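Local coordinates for N5-Carboxyaminoimidazole ribonucleotide synthetase (Staphylococcus aureus subsp. aureus, PDB 3ORQ), which catalyses the ATP-dependent joining of 5-aminoimidazole ribonucleotide and bicarbonate to give N5-carboxyaminoimidazole ribonucleotide, a ligase step carried out by an ATP-grasp enzyme, at residues 146-151 / 163-168; 206-211 / 301-306; 191-196 / 229-234. All blocks are in the same frame, centred on the assembly; numbering follows the deposited sequence.

Interaction 1 of 3, residues 146-151 / 163-168; sequences YPFIVK and VLINNE. With ADP (adenosine-5'-diphosphate), chain D.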
loop_
_atom_site.group_PDB
_atom_site.type_symbol
_atom_site.label_atom_id
_atom_site.label_comp_id
_atom_site.label_asym_id
_atom_site.label_seq_id
_atom_site.Cartn_x
_atom_site.Cartn_y
_atom_site.Cartn_z
ATOM N N TYR A 146 -26.370 39.594 5.537
ATOM C CA TYR A 146 -26.990 38.321 5.159
ATOM C C TYR A 146 -26.659 37.951 3.702
ATOM O O TYR A 146 -26.712 38.817 2.818
ATOM C CB TYR A 146 -28.502 38.395 5.311
ATOM C CG TYR A 146 -28.995 38.651 6.719
ATOM C CD1 TYR A 146 -28.675 37.788 7.765
ATOM C CD2 TYR A 146 -29.802 39.750 6.998
ATOM C CE1 TYR A 146 -29.139 38.029 9.058
ATOM C CE2 TYR A 146 -30.260 39.994 8.277
ATOM C CZ TYR A 146 -29.933 39.132 9.303
ATOM O OH TYR A 146 -30.400 39.386 10.578
ATOM N N PRO A 147 -26.312 36.671 3.444
ATOM C CA PRO A 147 -26.160 35.587 4.422
ATOM C C PRO A 147 -24.770 35.557 5.047
ATOM O O PRO A 147 -23.852 36.193 4.533
ATOM C CB PRO A 147 -26.390 34.315 3.589
ATOM C CG PRO A 147 -26.552 34.771 2.139
ATOM C CD PRO A 147 -26.098 36.189 2.069
ATOM N N PHE A 148 -24.649 34.848 6.171
ATOM C CA PHE A 148 -23.367 34.585 6.840
ATOM C C PHE A 148 -23.461 33.355 7.755
ATOM O O PHE A 148 -24.553 32.904 8.117
ATOM C CB PHE A 148 -22.851 35.811 7.616
ATOM C CG PHE A 148 -23.603 36.101 8.887
ATOM C CD1 PHE A 148 -24.807 36.814 8.859
ATOM C CD2 PHE A 148 -23.097 35.688 10.120
ATOM C CE1 PHE A 148 -25.503 37.084 10.031
ATOM C CE2 PHE A 148 -23.788 35.959 11.305
ATOM C CZ PHE A 148 -24.993 36.664 11.254
ATOM N N ILE A 149 -22.304 32.812 8.119
ATOM C CA ILE A 149 -22.278 31.567 8.874
ATOM C C ILE A 149 -21.396 31.664 10.111
ATOM O O ILE A 149 -20.289 32.169 10.041
ATOM C CB ILE A 149 -21.881 30.366 7.956
ATOM C CG1 ILE A 149 -21.760 29.074 8.760
ATOM C CG2 ILE A 149 -20.610 30.675 7.211
ATOM C CD1 ILE A 149 -22.021 27.824 7.916
ATOM N N VAL A 150 -21.915 31.185 11.236
ATOM C CA VAL A 150 -21.184 31.148 12.514
ATOM C C VAL A 150 -20.576 29.748 12.781
ATOM O O VAL A 150 -21.284 28.749 12.706
ATOM C CB VAL A 150 -22.116 31.545 13.670
ATOM C CG1 VAL A 150 -21.340 31.692 14.945
ATOM C CG2 VAL A 150 -22.814 32.854 13.336
ATOM N N LYS A 151 -19.264 29.692 13.045
ATOM C CA LYS A 151 -18.556 28.437 13.354
ATOM C C LYS A 151 -17.903 28.508 14.727
ATOM O O LYS A 151 -17.347 29.548 15.087
ATOM C CB LYS A 151 -17.477 28.105 12.302
ATOM C CG LYS A 151 -17.940 28.165 10.855
ATOM C CD LYS A 151 -16.773 28.049 9.858
ATOM C CE LYS A 151 -17.278 28.124 8.432
ATOM N NZ LYS A 151 -16.155 28.080 7.430
ATOM N N VAL A 163 -23.634 27.189 12.273
ATOM C CA VAL A 163 -25.020 27.595 12.072
ATOM C C VAL A 163 -25.106 28.582 10.918
ATOM O O VAL A 163 -24.514 29.664 10.965
ATOM C CB VAL A 163 -25.599 28.279 13.313
ATOM C CG1 VAL A 163 -26.956 28.912 12.977
ATOM C CG2 VAL A 163 -25.726 27.292 14.465
ATOM N N LEU A 164 -25.848 28.212 9.885
ATOM C CA LEU A 164 -25.998 29.083 8.737
ATOM C C LEU A 164 -27.083 30.089 9.026
ATOM O O LEU A 164 -28.199 29.718 9.412
ATOM C CB LEU A 164 -26.316 28.275 7.474
ATOM C CG LEU A 164 -26.291 28.949 6.084
ATOM C CD1 LEU A 164 -27.680 29.352 5.674
ATOM C CD2 LEU A 164 -25.363 30.149 6.018
ATOM N N ILE A 165 -26.748 31.364 8.870
ATOM C CA ILE A 165 -27.696 32.441 9.159
ATOM C C ILE A 165 -28.116 33.212 7.912
ATOM O O ILE A 165 -27.440 34.157 7.490
ATOM C CB ILE A 165 -27.154 33.401 10.223
ATOM C CG1 ILE A 165 -26.623 32.598 11.420
ATOM C CG2 ILE A 165 -28.247 34.388 10.621
ATOM C CD1 ILE A 165 -26.305 33.434 12.646
ATOM N N ASN A 166 -29.239 32.791 7.330
ATOM C CA ASN A 166 -29.773 33.401 6.116
ATOM C C ASN A 166 -30.540 34.700 6.384
ATOM O O ASN A 166 -30.214 35.727 5.820
ATOM C CB ASN A 166 -30.635 32.398 5.317
ATOM C CG ASN A 166 -29.799 31.490 4.386
ATOM O OD1 ASN A 166 -28.866 31.944 3.710
ATOM N ND2 ASN A 166 -30.147 30.204 4.345
ATOM N N ASN A 167 -31.550 34.642 7.239
ATOM C CA ASN A 167 -32.335 35.825 7.641
ATOM C C ASN A 167 -32.358 35.955 9.171
ATOM O O ASN A 167 -31.799 35.105 9.867
ATOM C CB ASN A 167 -33.752 35.762 7.052
ATOM C CG ASN A 167 -34.433 34.422 7.297
ATOM O OD1 ASN A 167 -34.402 33.532 6.450
ATOM N ND2 ASN A 167 -35.053 34.275 8.458
ATOM N N GLU A 168 -32.991 37.004 9.703
ATOM C CA GLU A 168 -32.976 37.234 11.162
ATOM C C GLU A 168 -33.794 36.200 11.964
ATOM O O GLU A 168 -33.724 36.158 13.195
ATOM C CB GLU A 168 -33.351 38.684 11.523
ATOM C CG GLU A 168 -34.852 38.990 11.612
ATOM C CD GLU A 168 -35.512 39.250 10.257
ATOM O OE1 GLU A 168 -34.920 38.891 9.203
ATOM O OE2 GLU A 168 -36.631 39.820 10.256
HETATM P PB ADP D . -15.132 21.696 8.664
HETATM O O1B ADP D . -13.846 22.258 9.212
HETATM O O2B ADP D . -15.078 20.805 7.455
HETATM O O3B ADP D . -16.003 21.147 9.760
HETATM P PA ADP D . -15.575 23.943 6.975
HETATM O O1A ADP D . -15.358 25.319 7.553
HETATM O O2A ADP D . -14.476 23.322 6.150
HETATM O O3A ADP D . -16.017 22.947 8.172
HETATM O "O5'" ADP D . -16.910 23.910 6.084
HETATM C "C5'" ADP D . -17.484 22.690 5.647
HETATM C "C4'" ADP D . -18.301 22.959 4.395
HETATM O "O4'" ADP D . -19.338 23.942 4.652
HETATM C "C3'" ADP D . -17.462 23.521 3.244
HETATM O "O3'" ADP D . -16.842 22.520 2.429
HETATM C "C2'" ADP D . -18.492 24.314 2.455
HETATM O "O2'" ADP D . -19.105 23.496 1.475
HETATM C "C1'" ADP D . -19.511 24.772 3.493
HETATM N N9 ADP D . -19.088 26.148 3.835
HETATM C C8 ADP D . -18.290 26.482 4.873
HETATM N N7 ADP D . -18.043 27.814 4.905
HETATM C C5 ADP D . -18.727 28.341 3.858
HETATM C C6 ADP D . -18.919 29.712 3.317
HETATM N N6 ADP D . -18.305 30.762 3.929
HETATM N N1 ADP D . -19.687 29.841 2.210
HETATM C C2 ADP D . -20.278 28.782 1.606
HETATM N N3 ADP D . -20.150 27.505 2.041
HETATM C C4 ADP D . -19.399 27.244 3.147
#
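The β-hairpin of strands 148-152 and 162-165, part of the small nucleotide-covering sheet of the ATP-grasp fold, is joined here through F148 with I165 and V150 with V163, two antiparallel hydrogen-bonded pairs. Between them I149 and L164 form a non-hydrogen-bonded pair. The strand axes approach to 4.7 Å with their directions 156° apart, and each hydrogen-bonded pair makes its two backbone bonds, the shortest from I165 N to F148 O at 2.8 Å.

I165 carries much of the apolar contact. Its CB stands over one face of the F148 ring, 4.1 Å from the centroid and 15° off the normal, a CH-pi contact displaced toward the rim. With chi1 at -49°, CG1 lies anti to the carbonyl carbon, and the extended chi2 carries CD1 to V150 CG2 at 3.6 Å, while CD1 also meets F148 CZ. On the other side of the sheet L164 CD2 packs on I149 CB.

Past the paired strands, the Y146 ring takes N167 CA over one face, 4.2 Å from its centroid, and its OH reaches E168 CB. P147, which follows a cis peptide, sets its CB against N166 OD1.

K151, pointing away from the partner strand, extends to the nucleotide: K151 NZ donates hydrogen bonds to ADP O1A (2.9 Å) and ADP N7 (3.2 Å), and also forms a salt bridge with E186. Strand 183-187 borders 148-152 across from the hairpin partner, and helices 136-143 and 171-178 cover the side bearing F148, V150, V163 and I165.

Interaction 2 of 3, residues 206-211 / 301-306; sequences QITFFP and QSLPNS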
loop_
_atom_site.group_PDB
_atom_site.type_symbol
_atom_site.label_atom_id
_atom_site.label_comp_id
_atom_site.label_asym_id
_atom_site.label_seq_id
_atom_site.Cartn_x
_atom_site.Cartn_y
_atom_site.Cartn_z
ATOM N N GLN A 206 12.640 21.586 0.510
ATOM C CA GLN A 206 11.971 20.846 -0.529
ATOM C C GLN A 206 10.429 20.912 -0.417
ATOM O O GLN A 206 9.875 20.911 0.687
ATOM C CB GLN A 206 12.373 19.417 -0.444
ATOM C CG GLN A 206 13.772 19.134 -0.819
ATOM C CD GLN A 206 14.022 17.627 -0.674
ATOM O OE1 GLN A 206 13.860 16.866 -1.631
ATOM N NE2 GLN A 206 14.358 17.198 0.540
ATOM N N ILE A 207 9.757 20.959 -1.560
ATOM C CA ILE A 207 8.302 20.992 -1.620
ATOM C C ILE A 207 7.763 20.261 -2.865
ATOM O O ILE A 207 8.403 20.269 -3.897
ATOM C CB ILE A 207 7.753 22.426 -1.513
ATOM C CG1 ILE A 207 6.230 22.404 -1.475
ATOM C CG2 ILE A 207 8.261 23.316 -2.671
ATOM C CD1 ILE A 207 5.586 23.764 -1.073
ATOM N N THR A 208 6.600 19.619 -2.738
ATOM C CA THR A 208 5.966 18.871 -3.820
ATOM C C THR A 208 4.461 19.029 -3.730
ATOM O O THR A 208 3.907 19.115 -2.653
ATOM C CB THR A 208 6.265 17.369 -3.706
ATOM O OG1 THR A 208 7.602 17.222 -3.242
ATOM C CG2 THR A 208 6.152 16.661 -5.085
ATOM N N PHE A 209 3.813 19.083 -4.891
ATOM C CA PHE A 209 2.392 19.301 -4.985
ATOM C C PHE A 209 1.734 18.110 -5.674
ATOM O O PHE A 209 2.171 17.702 -6.750
ATOM C CB PHE A 209 2.097 20.572 -5.808
ATOM C CG PHE A 209 2.579 21.838 -5.181
ATOM C CD1 PHE A 209 3.844 22.336 -5.479
ATOM C CD2 PHE A 209 1.745 22.569 -4.322
ATOM C CE1 PHE A 209 4.293 23.562 -4.922
ATOM C CE2 PHE A 209 2.187 23.788 -3.740
ATOM C CZ PHE A 209 3.463 24.280 -4.057
ATOM N N PHE A 210 0.687 17.577 -5.062
ATOM C CA PHE A 210 -0.168 16.596 -5.691
ATOM C C PHE A 210 -1.106 17.297 -6.675
ATOM O O PHE A 210 -1.272 18.512 -6.614
ATOM C CB PHE A 210 -0.980 15.851 -4.584
ATOM C CG PHE A 210 -0.133 14.867 -3.807
ATOM C CD1 PHE A 210 0.762 15.323 -2.842
ATOM C CD2 PHE A 210 -0.170 13.490 -4.095
ATOM C CE1 PHE A 210 1.597 14.414 -2.157
ATOM C CE2 PHE A 210 0.682 12.576 -3.420
ATOM C CZ PHE A 210 1.550 13.031 -2.458
ATOM N N PRO A 211 -1.703 16.537 -7.608
ATOM C CA PRO A 211 -2.714 17.113 -8.518
ATOM C C PRO A 211 -3.861 17.786 -7.747
ATOM O O PRO A 211 -4.332 17.265 -6.739
ATOM C CB PRO A 211 -3.261 15.881 -9.274
ATOM C CG PRO A 211 -2.378 14.645 -8.808
ATOM C CD PRO A 211 -1.198 15.216 -8.076
ATOM N N GLN A 301 14.099 12.587 4.197
ATOM C CA GLN A 301 14.568 12.114 2.886
ATOM C C GLN A 301 14.273 13.146 1.800
ATOM O O GLN A 301 13.491 14.062 2.008
ATOM C CB GLN A 301 13.879 10.800 2.496
ATOM C CG GLN A 301 13.817 9.688 3.620
ATOM C CD GLN A 301 15.150 9.230 4.011
ATOM O OE1 GLN A 301 15.866 8.626 3.215
ATOM N NE2 GLN A 301 15.538 9.531 5.241
ATOM N N SER A 302 14.874 12.985 0.639
ATOM C CA SER A 302 14.469 13.776 -0.536
ATOM C C SER A 302 13.063 13.419 -0.976
ATOM O O SER A 302 12.646 12.237 -0.840
ATOM C CB SER A 302 15.421 13.598 -1.717
ATOM O OG SER A 302 16.722 14.015 -1.328
ATOM N N LEU A 303 12.344 14.442 -1.484
ATOM C CA LEU A 303 10.965 14.287 -1.938
ATOM C C LEU A 303 11.034 14.251 -3.434
ATOM O O LEU A 303 11.912 14.843 -4.005
ATOM C CB LEU A 303 10.096 15.512 -1.537
ATOM C CG LEU A 303 9.872 15.640 -0.023
ATOM C CD1 LEU A 303 9.058 16.860 0.369
ATOM C CD2 LEU A 303 9.157 14.388 0.446
ATOM N N PRO A 304 10.093 13.550 -4.100
ATOM C CA PRO A 304 10.094 13.647 -5.562
ATOM C C PRO A 304 9.759 15.084 -5.945
ATOM O O PRO A 304 8.998 15.729 -5.228
ATOM C CB PRO A 304 8.980 12.724 -5.966
ATOM C CG PRO A 304 8.057 12.703 -4.708
ATOM C CD PRO A 304 9.028 12.685 -3.588
ATOM N N ASN A 305 10.309 15.570 -7.050
ATOM C CA ASN A 305 10.060 16.936 -7.491
ATOM C C ASN A 305 8.661 17.128 -8.004
ATOM O O ASN A 305 8.107 18.211 -7.866
ATOM C CB ASN A 305 11.081 17.353 -8.562
ATOM C CG ASN A 305 12.503 17.465 -7.991
ATOM O OD1 ASN A 305 13.472 17.025 -8.611
ATOM N ND2 ASN A 305 12.617 18.025 -6.772
ATOM N N SER A 306 8.082 16.089 -8.600
ATOM C CA SER A 306 6.689 16.189 -9.014
ATOM C C SER A 306 5.942 14.912 -8.723
ATOM O O SER A 306 6.544 13.868 -8.513
ATOM C CB SER A 306 6.568 16.570 -10.508
ATOM O OG SER A 306 6.910 15.454 -11.300
HETATM O O HOH W 1 5.343 19.585 -7.446
#
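T208 OG1 donates to P304 O at 2.8 Å, the shortest polar bond between segments 206-211 and 301-306. The hydroxyl lies almost on the extension of the P304 carbonyl, with a C=O...donor angle of 170°. A chi1 of -37° sets OG1 beside the backbone N of T208, and the same oxygen comes against L303 CB at 3.5 Å. The other branch, T208 CG2, also lies against P304 O, 3.0 Å away, so both branches of the threonine crowd one carbonyl oxygen; N305 O comes next to the methyl.

A second polar link comes from Q206. Its chain runs extended beyond CG and brings OE1 to L303 N at 2.9 Å. The bond is nearly straight at the hydrogen, but the donor stands above the amide plane, 39° out of it, rather than on a lone pair. At the other end of the amide, NE2 bonds to N203 O, which helps fix its rotation. S302 CA lies against Q206 OE1 at 3.3 Å.

Farther along the strand a water bridges the two backbones, accepting from F209 N at 3.0 Å and donating to N305 O at 3.1 Å.

L303 also packs on L296 of helix 290-298. The loop is part of the interface between subunits: S302 packs on E332 of the second subunit and makes a weak hydrogen bond from OG to its N331 O, while P304 packs on its P334. The contact thus fastens the irregular connection from helix 290-298 to strand 313-319 onto strand 207-218 of the large antiparallel ATP-grasp sheet, away from the nucleotide site.

Interaction 3 of 3, residues 191-196 / 229-234; sequences IKKEVS and ARIDKT. With ADP (adenosine-5'-diphosphate), chain D.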
loop_
_atom_site.group_PDB
_atom_site.type_symbol
_atom_site.label_atom_id
_atom_site.label_comp_id
_atom_site.label_asym_id
_atom_site.label_seq_id
_atom_site.Cartn_x
_atom_site.Cartn_y
_atom_site.Cartn_z
ATOM N N ILE A 191 -20.916 29.434 -3.716
ATOM C CA ILE A 191 -19.790 28.613 -4.192
ATOM C C ILE A 191 -20.178 27.680 -5.338
ATOM O O ILE A 191 -21.160 26.953 -5.222
ATOM C CB ILE A 191 -19.268 27.759 -3.055
ATOM C CG1 ILE A 191 -18.742 28.663 -1.947
ATOM C CG2 ILE A 191 -18.183 26.757 -3.557
ATOM C CD1 ILE A 191 -18.159 27.882 -0.793
ATOM N N LYS A 192 -19.419 27.694 -6.437
ATOM C CA LYS A 192 -19.724 26.760 -7.533
ATOM C C LYS A 192 -18.878 25.475 -7.477
ATOM O O LYS A 192 -19.351 24.401 -7.837
ATOM C CB LYS A 192 -19.658 27.417 -8.919
ATOM C CG LYS A 192 -18.303 27.929 -9.295
ATOM C CD LYS A 192 -18.292 28.623 -10.660
ATOM C CE LYS A 192 -17.600 27.767 -11.708
ATOM N NZ LYS A 192 -17.488 28.483 -13.013
ATOM N N LYS A 193 -17.635 25.588 -7.031
ATOM C CA LYS A 193 -16.782 24.418 -6.847
ATOM C C LYS A 193 -15.921 24.585 -5.604
ATOM O O LYS A 193 -15.546 25.698 -5.245
ATOM C CB LYS A 193 -15.884 24.224 -8.079
ATOM C CG LYS A 193 -16.558 23.628 -9.312
ATOM C CD LYS A 193 -16.073 22.220 -9.543
ATOM C CE LYS A 193 -15.923 21.918 -11.026
ATOM N NZ LYS A 193 -17.207 21.748 -11.767
ATOM N N GLU A 194 -15.633 23.471 -4.942
ATOM C CA GLU A 194 -14.564 23.426 -3.942
ATOM C C GLU A 194 -13.396 22.582 -4.408
ATOM O O GLU A 194 -13.581 21.506 -4.992
ATOM C CB GLU A 194 -15.069 22.890 -2.621
ATOM C CG GLU A 194 -16.123 23.786 -1.981
ATOM C CD GLU A 194 -16.564 23.264 -0.672
ATOM O OE1 GLU A 194 -17.713 22.829 -0.586
ATOM O OE2 GLU A 194 -15.755 23.245 0.270
ATOM N N VAL A 195 -12.187 23.069 -4.160
ATOM C CA VAL A 195 -10.999 22.307 -4.499
ATOM C C VAL A 195 -10.057 22.306 -3.320
ATOM O O VAL A 195 -10.217 23.102 -2.379
ATOM C CB VAL A 195 -10.235 22.844 -5.764
ATOM C CG1 VAL A 195 -11.143 22.830 -6.967
ATOM C CG2 VAL A 195 -9.634 24.230 -5.515
ATOM N N SER A 196 -9.056 21.434 -3.393
ATOM C CA SER A 196 -7.993 21.419 -2.386
ATOM C C SER A 196 -6.692 21.032 -3.043
ATOM O O SER A 196 -6.664 20.450 -4.126
ATOM C CB SER A 196 -8.322 20.454 -1.236
ATOM O OG SER A 196 -8.243 19.097 -1.644
ATOM N N ALA A 229 -9.070 17.912 -10.879
ATOM C CA ALA A 229 -10.163 18.891 -10.727
ATOM C C ALA A 229 -10.564 19.471 -12.113
ATOM O O ALA A 229 -9.711 19.901 -12.900
ATOM C CB ALA A 229 -9.753 19.993 -9.777
ATOM N N ARG A 230 -11.857 19.426 -12.423
ATOM C CA ARG A 230 -12.370 19.916 -13.711
ATOM C C ARG A 230 -12.397 21.460 -13.875
ATOM O O ARG A 230 -12.977 21.977 -14.818
ATOM C CB ARG A 230 -13.761 19.328 -13.999
ATOM C CG ARG A 230 -13.752 17.814 -14.191
ATOM C CD ARG A 230 -15.138 17.217 -14.058
ATOM N NE ARG A 230 -15.809 17.518 -12.790
ATOM C CZ ARG A 230 -16.860 16.840 -12.335
ATOM N NH1 ARG A 230 -17.326 15.827 -13.040
ATOM N NH2 ARG A 230 -17.448 17.163 -11.183
ATOM N N ILE A 231 -11.755 22.181 -12.968
ATOM C CA ILE A 231 -11.586 23.617 -13.101
ATOM C C ILE A 231 -10.104 23.985 -12.885
ATOM O O ILE A 231 -9.461 23.522 -11.947
ATOM C CB ILE A 231 -12.517 24.346 -12.139
ATOM C CG1 ILE A 231 -12.202 25.829 -12.073
ATOM C CG2 ILE A 231 -12.472 23.729 -10.751
ATOM C CD1 ILE A 231 -13.235 26.582 -11.270
ATOM N N ASP A 232 -9.561 24.815 -13.767
ATOM C CA ASP A 232 -8.139 25.113 -13.744
ATOM C C ASP A 232 -7.804 26.179 -12.715
ATOM O O ASP A 232 -7.970 27.369 -12.974
ATOM C CB ASP A 232 -7.681 25.547 -15.137
ATOM C CG ASP A 232 -6.185 25.813 -15.206
ATOM O OD1 ASP A 232 -5.402 25.135 -14.481
ATOM O OD2 ASP A 232 -5.798 26.705 -16.006
ATOM N N LYS A 233 -7.330 25.756 -11.549
ATOM C CA LYS A 233 -6.945 26.688 -10.490
ATOM C C LYS A 233 -5.583 26.357 -9.881
ATOM O O LYS A 233 -5.154 26.999 -8.913
ATOM C CB LYS A 233 -8.032 26.739 -9.401
ATOM C CG LYS A 233 -9.290 27.571 -9.731
ATOM C CD LYS A 233 -8.900 29.040 -9.977
ATOM C CE LYS A 233 -10.139 29.907 -10.185
ATOM N NZ LYS A 233 -9.770 31.349 -10.325
ATOM N N THR A 234 -4.893 25.363 -10.451
ATOM C CA THR A 234 -3.603 24.896 -9.917
ATOM C C THR A 234 -2.628 26.046 -9.648
ATOM O O THR A 234 -2.152 26.226 -8.514
ATOM C CB THR A 234 -2.944 23.874 -10.868
ATOM O OG1 THR A 234 -3.783 22.729 -10.965
ATOM C CG2 THR A 234 -1.586 23.450 -10.399
HETATM P PB ADP D . -15.132 21.696 8.664
HETATM O O1B ADP D . -13.846 22.258 9.212
HETATM O O2B ADP D . -15.078 20.805 7.455
HETATM O O3B ADP D . -16.003 21.147 9.760
HETATM P PA ADP D . -15.575 23.943 6.975
HETATM O O1A ADP D . -15.358 25.319 7.553
HETATM O O2A ADP D . -14.476 23.322 6.150
HETATM O O3A ADP D . -16.017 22.947 8.172
HETATM O "O5'" ADP D . -16.910 23.910 6.084
HETATM C "C5'" ADP D . -17.484 22.690 5.647
HETATM C "C4'" ADP D . -18.301 22.959 4.395
HETATM O "O4'" ADP D . -19.338 23.942 4.652
HETATM C "C3'" ADP D . -17.462 23.521 3.244
HETATM O "O3'" ADP D . -16.842 22.520 2.429
HETATM C "C2'" ADP D . -18.492 24.314 2.455
HETATM O "O2'" ADP D . -19.105 23.496 1.475
HETATM C "C1'" ADP D . -19.511 24.772 3.493
HETATM N N9 ADP D . -19.088 26.148 3.835
HETATM C C8 ADP D . -18.290 26.482 4.873
HETATM N N7 ADP D . -18.043 27.814 4.905
HETATM C C5 ADP D . -18.727 28.341 3.858
HETATM C C6 ADP D . -18.919 29.712 3.317
HETATM N N6 ADP D . -18.305 30.762 3.929
HETATM N N1 ADP D . -19.687 29.841 2.210
HETATM C C2 ADP D . -20.278 28.782 1.606
HETATM N N3 ADP D . -20.150 27.505 2.041
HETATM C C4 ADP D . -19.399 27.244 3.147
#
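I231 turns its CG1 anti to the backbone N (chi1 170°), which places CG2 between N and the carbonyl carbon and directs that methyl toward K193 and V195. K193 comes to meet it along a chain that kinks repeatedly after CB: its CE lies 3.9 Å from I231 CG2, with CD close behind. The two side chains run antiparallel beside each other, and the lysine touches with these methylenes. V195 CG1 meets the same I231 CG2 methyl at 4.1 Å, its side chain crossing that of I231 at about a right angle, and also reaches A229 CB at 4.2 Å. No hydrogen bond links the two segments.

The contact joins a strand of the large ATP-grasp sheet to the loop that leads from strand 221-227 into helix 234-245, with K233 at the N-cap position. Alternation along the strand separates two tasks: K193 and V195 point to the loop, while E194 leaves the backbone on the side away from it, and its extended chain carries the carboxylate to ADP. There the E194 carboxylate takes both ribose hydroxyls, ADP O2' giving to OE1 at 2.6 Å and ADP O3' to OE2 at 2.5 Å. Near the corner of the chain, I191 CD1 packs against the adenine at ADP C2, 3.3 Å away.

K193 NZ stands 4.6 Å from R230 NE, but E214 lies close to both: it makes a salt bridge with R230 NH2 and a long, weak ion pair with K193 NZ, probably easing the like charges.

How the interactions relate
Interactions 1 and 3 both reach ADP, from different sheets: 146-151 / 163-168 offers a lysine to the phosphate and adenine, 191-196 / 229-234 a carboxylate to the ribose. Their centres lie 24 Å apart. Interactions 2 and 3 share the large sheet, on neighbouring strands 207-218 and 191-201, and their nearest atoms are about 5 Å apart without touching; interaction 2 is away from the annotated sites. Interactions 1 and 2 are both partly buried, 1 with the larger buried share, and 3 is a surface contact. Interaction 1 combines strand-to-strand backbone bonding with an apolar layer; interaction 2 relies on side-chain-to-backbone bonds and water; interaction 3 is apolar between its segments.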